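Local coordinates for protein diaminobutyrate-pyruvate transaminase and L-2,4-diaminobutyrate decarboxylase (Vibrio parahaemolyticus, PDB 2QMA) that probably binds pyridoxal 5'-phosphate in this C-terminal, glutamate-decarboxylase-like domain and is thought to act as a carbon-carbon lyase on L-2,4-diaminobutyrate, at residues A[63-66]-A[67-71]; A[247-250]-A[251-255]; A[404-407]-A[408-411]. All blocks are in the same frame, centred on the assembly; numbering follows the deposited sequence.

All three interactions are local contacts along about two turns of alpha-helix, far apart in the fold: the centres of interactions 1 and 2 lie about 56 Å apart, and that of interaction 3 about 42 Å from either. Each has one flank in the protein and one toward solvent. Interaction 1 sits on the short helix 61-69 and is the one that meets the second subunit. Interaction 2, on helix 245-254, covers the edge of the large mixed sheet, whereas interaction 3 ends the long helix 389-411 over the smaller antiparallel sheet. Leu64 with Ile68 and Val406 with Ile410 are apolar pairs; Ile249 merely lies beside Lys253. Water serves each polar flank; interaction 3 adds an internal salt bridge.

Interaction 1 of 3, residues A[63-66]-A[67-71]; sequences ALED and AINAV
Ala63 accepts the amide of Ala67 in the first of four i to i+4 bonds that carry the alpha-helix 61-69 toward its C-terminal end, with Ala67 N to Ala63 O at 3.1 Å. Leu64 comes next and does the apolar work. Its carbonyl takes the amide of Ile68 almost straight, while its side chain runs beside that of Ile68 in the same direction. With CG of Leu64 trans to the backbone N (chi1 169°), the CD1 branch reaches CD1 of Ile68 at 3.6 Å. This buried flank faces two ways: Ile68 packs on Leu90 of helix 80-92, and both side chains meet the second subunit, Leu64 at its Ser137 and Ile68 at its Tyr140. The turn thus belongs to the dimer interface as well as to its own subunit.

Glu65 is extended beyond CG and lies alongside Asn69, its CG 3.7 Å from Asn69 OD1; carboxylate and amide planes are turned 41° apart. Its carbonyl receives the Asn69 amide. Asp66 closes the segment, and its O accepts from Ala70 N through a more bent bond, 135° at the hydrogen. The Asp66 carboxylate is shared, OD2 pairing with Lys62 in a salt bridge. Its other oxygen is joined to Asn69 through one water, which donates to Asp66 OD1 at 2.9 Å and to Asn69 OD1 at 2.8 Å.

Interaction 2 of 3, residues A[247-250]-A[251-255]; sequences EVIA and QAKAE
Glu247 to Ala250 offer four successive carbonyls to the amides of Gln251 to Ala254, the regular i to i+4 ladder of an alpha-helix in its last turns before the chain leaves it at Glu255. The third rung, from Lys253 N to Ile249 O, is the straightest, 170° at the hydrogen. Ala252 N lies 3.0 Å from Val248 O. Helix 245-254 lies against the edge of the large mixed sheet: Ala252 is buried over Met230 of strand 229-232 and Pro259 of strand 258-265, and Ile249 also packs on Pro259.

Ile249 and Lys253 run side by side, pointing the same way. CG2 of Ile249 approaches CE of Lys253 at 4.1 Å, a loose approach alongside the lysine chain. The bend at chi3 (-85°) brings CE back to the isoleucine, and NZ beyond it is hydrogen-bonded to His287 ND1.

Gln251 works on the solvent side, in the one of its two conformers described here. Its chain is bent at chi2, which points the amide toward Glu255. That link is doubtful: NE2 to Glu255 OE2 is short and bent, and Gln251 OE1, another acceptor, also lies 2.9 Å from Glu255 OE2. In this conformer a water donates to Gln251 OE1 at 2.8 Å and to Val248 O at 2.7 Å.

Interaction 3 of 3, residues A[404-407]-A[408-411]; sequences LEVA and DMIR
Asp408 reaches back over the turn to Leu404, and its side chain is the one to follow. CB lies 3.4 Å from Glu405 O, beside the carbonyls of the preceding turn. CG stands trans to the carbonyl carbon (chi1 -80°) and passes Leu404 O at 3.4 Å; that same carbonyl accepts the Asp408 amide. At the tip, OD2 lies 3.6 Å from Leu404 O, while OD1 turns to Arg411. The arginine grips this one oxygen side-on with two nitrogens, NE at 3.2 Å and NH2 at 3.1 Å from Asp408 OD1, and the oxygen lies in the guanidinium plane. Both bonds are moderately straight, near 150° at the hydrogen, and together they restrict rotation of the flat group. A water that donates to Leu404 O at 2.8 Å also gives OD1 a weak bond. Arg411 has a second carboxylate partner, since NH1 makes a salt bridge with Glu421.

Another flank is apolar. The side chains of Val406 and Ile410 pass at a slant, with Val406 CG1 4.0 Å from Ile410 CD1, and the bent selenomethionine at 409 leaves its CE loosely near Val406 CG2. Ile410 packs on strands 416-418 and 426-431, while Val406 and Met409 meet Phe482 of helix 479-495. With the exposed Asp408-Arg411 pair on one flank, its arginine also touching Leu418, and aliphatic residues on the other, this is an amphipathic helix end, closing helix 389-411 against the small antiparallel sheet.

Interaction 1 of 3, residues A[63-66]-A[67-71]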
loop_
_atom_site.group_PDB
_atom_site.type_symbol
_atom_site.label_atom_id
_atom_site.label_comp_id
_atom_site.label_asym_id
_atom_site.label_seq_id
_atom_site.Cartn_x
_atom_site.Cartn_y
_atom_site.Cartn_z
ATOM N N ALA A 63 -3.737 10.708 -27.710
ATOM C CA ALA A 63 -4.276 9.512 -28.361
ATOM C C ALA A 63 -4.427 8.352 -27.375
ATOM O O ALA A 63 -5.443 7.689 -27.359
ATOM C CB ALA A 63 -3.379 9.093 -29.503
ATOM N N LEU A 64 -3.405 8.110 -26.562
ATOM C CA LEU A 64 -3.476 7.014 -25.600
ATOM C C LEU A 64 -4.570 7.276 -24.544
ATOM O O LEU A 64 -5.329 6.369 -24.198
ATOM C CB LEU A 64 -2.087 6.761 -24.970
ATOM C CG LEU A 64 -1.917 5.846 -23.751
ATOM C CD1 LEU A 64 -2.249 4.396 -24.067
ATOM C CD2 LEU A 64 -0.495 5.962 -23.183
ATOM N N GLU A 65 -4.632 8.506 -24.039
ATOM C CA GLU A 65 -5.626 8.879 -23.038
ATOM C C GLU A 65 -7.043 8.750 -23.620
ATOM O O GLU A 65 -7.969 8.281 -22.937
ATOM C CB GLU A 65 -5.360 10.301 -22.524
ATOM C CG GLU A 65 -6.466 10.882 -21.671
ATOM C CD GLU A 65 -6.179 12.289 -21.185
ATOM O OE1 GLU A 65 -5.631 13.093 -21.971
ATOM O OE2 GLU A 65 -6.508 12.594 -20.004
ATOM N N ASP A 66 -7.196 9.156 -24.887
ATOM C CA ASP A 66 -8.502 9.097 -25.535
ATOM C C ASP A 66 -8.969 7.651 -25.630
ATOM O O ASP A 66 -10.126 7.351 -25.297
ATOM C CB ASP A 66 -8.483 9.740 -26.937
ATOM C CG ASP A 66 -8.502 11.280 -26.901
ATOM O OD1 ASP A 66 -8.748 11.883 -25.832
ATOM O OD2 ASP A 66 -8.249 11.894 -27.981
ATOM N N ALA A 67 -8.055 6.773 -26.061
ATOM C CA ALA A 67 -8.350 5.344 -26.252
ATOM C C ALA A 67 -8.727 4.671 -24.942
ATOM O O ALA A 67 -9.694 3.904 -24.876
ATOM C CB ALA A 67 -7.161 4.622 -26.901
ATOM N N ILE A 68 -7.963 4.970 -23.893
ATOM C CA ILE A 68 -8.287 4.509 -22.542
ATOM C C ILE A 68 -9.656 5.018 -22.033
ATOM O O ILE A 68 -10.452 4.238 -21.525
ATOM C CB ILE A 68 -7.119 4.820 -21.542
ATOM C CG1 ILE A 68 -5.996 3.833 -21.829
ATOM C CG2 ILE A 68 -7.570 4.677 -20.068
ATOM C CD1 ILE A 68 -4.622 4.317 -21.394
ATOM N N ASN A 69 -9.933 6.302 -22.208
ATOM C CA ASN A 69 -11.227 6.876 -21.789
ATOM C C ASN A 69 -12.434 6.301 -22.523
ATOM O O ASN A 69 -13.552 6.259 -21.978
ATOM C CB ASN A 69 -11.216 8.393 -21.939
ATOM C CG ASN A 69 -10.447 9.104 -20.817
ATOM O OD1 ASN A 69 -10.078 10.256 -20.983
ATOM N ND2 ASN A 69 -10.240 8.438 -19.674
ATOM N N ALA A 70 -12.201 5.855 -23.755
ATOM C CA ALA A 70 -13.265 5.312 -24.592
ATOM C C ALA A 70 -13.651 3.899 -24.156
ATOM O O ALA A 70 -14.678 3.392 -24.564
ATOM C CB ALA A 70 -12.851 5.338 -26.103
ATOM N N VAL A 71 -12.844 3.258 -23.324
ATOM C CA VAL A 71 -13.144 1.882 -22.893
ATOM C C VAL A 71 -14.477 1.746 -22.137
ATOM O O VAL A 71 -14.758 2.520 -21.250
ATOM C CB VAL A 71 -11.948 1.261 -22.139
ATOM C CG1 VAL A 71 -12.308 -0.104 -21.546
ATOM C CG2 VAL A 71 -10.708 1.174 -23.081
HETATM O O HOH W 1 -10.293 11.686 -23.410
#

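Interaction 2 of 3, residues A[247-250]-A[251-255]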
loop_
_atom_site.group_PDB
_atom_site.type_symbol
_atom_site.label_atom_id
_atom_site.label_comp_id
_atom_site.label_asym_id
_atom_site.label_seq_id
_atom_site.Cartn_x
_atom_site.Cartn_y
_atom_site.Cartn_z
ATOM N N GLU A 247 25.876 23.915 16.226
ATOM C CA GLU A 247 25.498 25.300 16.545
ATOM C C GLU A 247 24.037 25.652 16.137
ATOM O O GLU A 247 23.368 26.395 16.854
ATOM C CB GLU A 247 26.529 26.343 16.018
ATOM C CG GLU A 247 26.547 26.548 14.519
ATOM C CD GLU A 247 27.244 27.873 14.049
ATOM O OE1 GLU A 247 27.804 28.664 14.874
ATOM O OE2 GLU A 247 27.227 28.117 12.827
ATOM N N VAL A 248 23.559 25.113 15.008
ATOM C CA VAL A 248 22.162 25.281 14.565
ATOM C C VAL A 248 21.199 24.703 15.627
ATOM O O VAL A 248 20.209 25.338 15.993
ATOM C CB VAL A 248 21.920 24.657 13.149
ATOM C CG1 VAL A 248 20.440 24.369 12.902
ATOM C CG2 VAL A 248 22.440 25.609 12.035
ATOM N N ILE A 249 21.501 23.505 16.117
ATOM C CA ILE A 249 20.685 22.891 17.135
ATOM C C ILE A 249 20.782 23.704 18.442
ATOM O O ILE A 249 19.761 24.009 19.060
ATOM C CB ILE A 249 21.112 21.443 17.365
ATOM C CG1 ILE A 249 20.822 20.640 16.115
ATOM C CG2 ILE A 249 20.346 20.852 18.589
ATOM C CD1 ILE A 249 21.502 19.302 16.046
ATOM N N ALA A 250 22.014 24.070 18.851
ATOM C CA ALA A 250 22.194 24.811 20.107
ATOM C C ALA A 250 21.407 26.109 20.066
ATOM O O ALA A 250 20.752 26.475 21.027
ATOM C CB ALA A 250 23.679 25.094 20.361
ATOM N N GLN A 251 21.468 26.800 18.939
ATOM C CA GLN A 251 20.777 28.077 18.768
ATOM C C GLN A 251 19.255 27.926 18.803
ATOM O O GLN A 251 18.541 28.791 19.352
ATOM C CB GLN A 251 21.211 28.736 17.454
ATOM C CG GLN A 251 21.025 30.256 17.417
ATOM C CD GLN A 251 19.665 30.677 16.900
ATOM O OE1 GLN A 251 19.062 29.985 16.073
ATOM N NE2 GLN A 251 19.172 31.830 17.377
ATOM N N ALA A 252 18.754 26.865 18.165
ATOM C CA ALA A 252 17.311 26.560 18.210
ATOM C C ALA A 252 16.900 26.409 19.650
ATOM O O ALA A 252 15.904 27.002 20.084
ATOM C CB ALA A 252 17.010 25.277 17.458
ATOM N N LYS A 253 17.645 25.597 20.405
ATOM C CA LYS A 253 17.293 25.412 21.832
ATOM C C LYS A 253 17.391 26.700 22.651
ATOM O O LYS A 253 16.580 26.948 23.569
ATOM C CB LYS A 253 18.133 24.310 22.444
ATOM C CG LYS A 253 17.907 22.942 21.779
ATOM C CD LYS A 253 18.331 21.786 22.703
ATOM C CE LYS A 253 19.804 21.513 22.582
ATOM N NZ LYS A 253 20.414 20.634 23.658
ATOM N N ALA A 254 18.394 27.511 22.319
ATOM C CA ALA A 254 18.579 28.821 22.963
ATOM C C ALA A 254 17.391 29.785 22.715
ATOM O O ALA A 254 17.033 30.587 23.593
ATOM C CB ALA A 254 19.897 29.436 22.523
ATOM N N GLU A 255 16.771 29.690 21.539
ATOM C CA GLU A 255 15.530 30.416 21.230
ATOM C C GLU A 255 14.216 29.832 21.801
ATOM O O GLU A 255 13.150 30.346 21.474
ATOM C CB GLU A 255 15.317 30.407 19.737
ATOM C CG GLU A 255 16.282 31.143 18.920
ATOM C CD GLU A 255 15.890 31.050 17.468
ATOM O OE1 GLU A 255 14.789 30.513 17.182
ATOM O OE2 GLU A 255 16.668 31.506 16.615
HETATM O O HOH W 2 19.201 27.493 14.726
#

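Interaction 3 of 3, residues A[404-407]-A[408-411]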
loop_
_atom_site.group_PDB
_atom_site.type_symbol
_atom_site.label_atom_id
_atom_site.label_comp_id
_atom_site.label_asym_id
_atom_site.label_seq_id
_atom_site.Cartn_x
_atom_site.Cartn_y
_atom_site.Cartn_z
ATOM N N LEU A 404 30.966 5.205 -11.751
ATOM C CA LEU A 404 32.205 5.973 -11.827
ATOM C C LEU A 404 32.735 5.943 -13.262
ATOM O O LEU A 404 33.262 6.943 -13.795
ATOM C CB LEU A 404 33.246 5.424 -10.850
ATOM C CG LEU A 404 32.789 5.543 -9.382
ATOM C CD1 LEU A 404 33.728 4.793 -8.462
ATOM C CD2 LEU A 404 32.668 7.012 -8.964
ATOM N N GLU A 405 32.581 4.784 -13.889
ATOM C CA GLU A 405 33.004 4.611 -15.281
ATOM C C GLU A 405 32.210 5.475 -16.272
ATOM O O GLU A 405 32.789 6.036 -17.213
ATOM C CB GLU A 405 32.901 3.139 -15.660
ATOM C CG GLU A 405 33.998 2.282 -15.029
ATOM C CD GLU A 405 33.859 0.815 -15.391
ATOM O OE1 GLU A 405 32.842 0.408 -16.015
ATOM O OE2 GLU A 405 34.780 0.065 -15.037
ATOM N N VAL A 406 30.895 5.555 -16.069
ATOM C CA VAL A 406 30.011 6.413 -16.876
ATOM C C VAL A 406 30.333 7.892 -16.660
ATOM O O VAL A 406 30.428 8.630 -17.623
ATOM C CB VAL A 406 28.519 6.102 -16.642
ATOM C CG1 VAL A 406 27.562 7.150 -17.350
ATOM C CG2 VAL A 406 28.228 4.663 -17.086
ATOM N N ALA A 407 30.523 8.305 -15.400
ATOM C CA ALA A 407 30.973 9.672 -15.114
ATOM C C ALA A 407 32.248 9.972 -15.888
ATOM O O ALA A 407 32.324 11.007 -16.540
ATOM C CB ALA A 407 31.155 9.923 -13.613
ATOM N N ASP A 408 33.218 9.051 -15.881
ATOM C CA ASP A 408 34.473 9.233 -16.640
ATOM C C ASP A 408 34.241 9.371 -18.138
ATOM O O ASP A 408 34.877 10.182 -18.809
ATOM C CB ASP A 408 35.441 8.072 -16.392
ATOM C CG ASP A 408 36.182 8.206 -15.081
ATOM O OD1 ASP A 408 36.230 9.332 -14.530
ATOM O OD2 ASP A 408 36.718 7.184 -14.606
HETATM N N MSE A 409 33.336 8.555 -18.663
HETATM C CA MSE A 409 33.009 8.583 -20.071
HETATM C C MSE A 409 32.419 9.947 -20.454
HETATM O O MSE A 409 32.750 10.489 -21.524
HETATM C CB MSE A 409 32.041 7.434 -20.368
HETATM C CG MSE A 409 31.638 7.237 -21.825
HETATM SE SE MSE A 409 30.061 6.039 -21.819
HETATM C CE MSE A 409 30.802 4.696 -20.659
ATOM N N ILE A 410 31.578 10.509 -19.578
ATOM C CA ILE A 410 30.993 11.838 -19.829
ATOM C C ILE A 410 32.070 12.948 -19.723
ATOM O O ILE A 410 32.079 13.902 -20.506
ATOM C CB ILE A 410 29.801 12.083 -18.904
ATOM C CG1 ILE A 410 28.654 11.152 -19.319
ATOM C CG2 ILE A 410 29.327 13.546 -18.937
ATOM C CD1 ILE A 410 27.548 11.050 -18.316
ATOM N N ARG A 411 32.986 12.775 -18.763
ATOM C CA ARG A 411 34.072 13.722 -18.495
ATOM C C ARG A 411 34.944 13.971 -19.716
ATOM O O ARG A 411 35.372 15.105 -19.962
ATOM C CB ARG A 411 34.939 13.182 -17.348
ATOM C CG ARG A 411 35.831 14.213 -16.684
ATOM C CD ARG A 411 36.880 13.535 -15.786
ATOM N NE ARG A 411 36.314 12.534 -14.877
ATOM C CZ ARG A 411 35.586 12.822 -13.805
ATOM N NH1 ARG A 411 35.346 14.093 -13.517
ATOM N NH2 ARG A 411 35.107 11.844 -13.022
HETATM O O HOH W 3 34.432 8.830 -12.022
#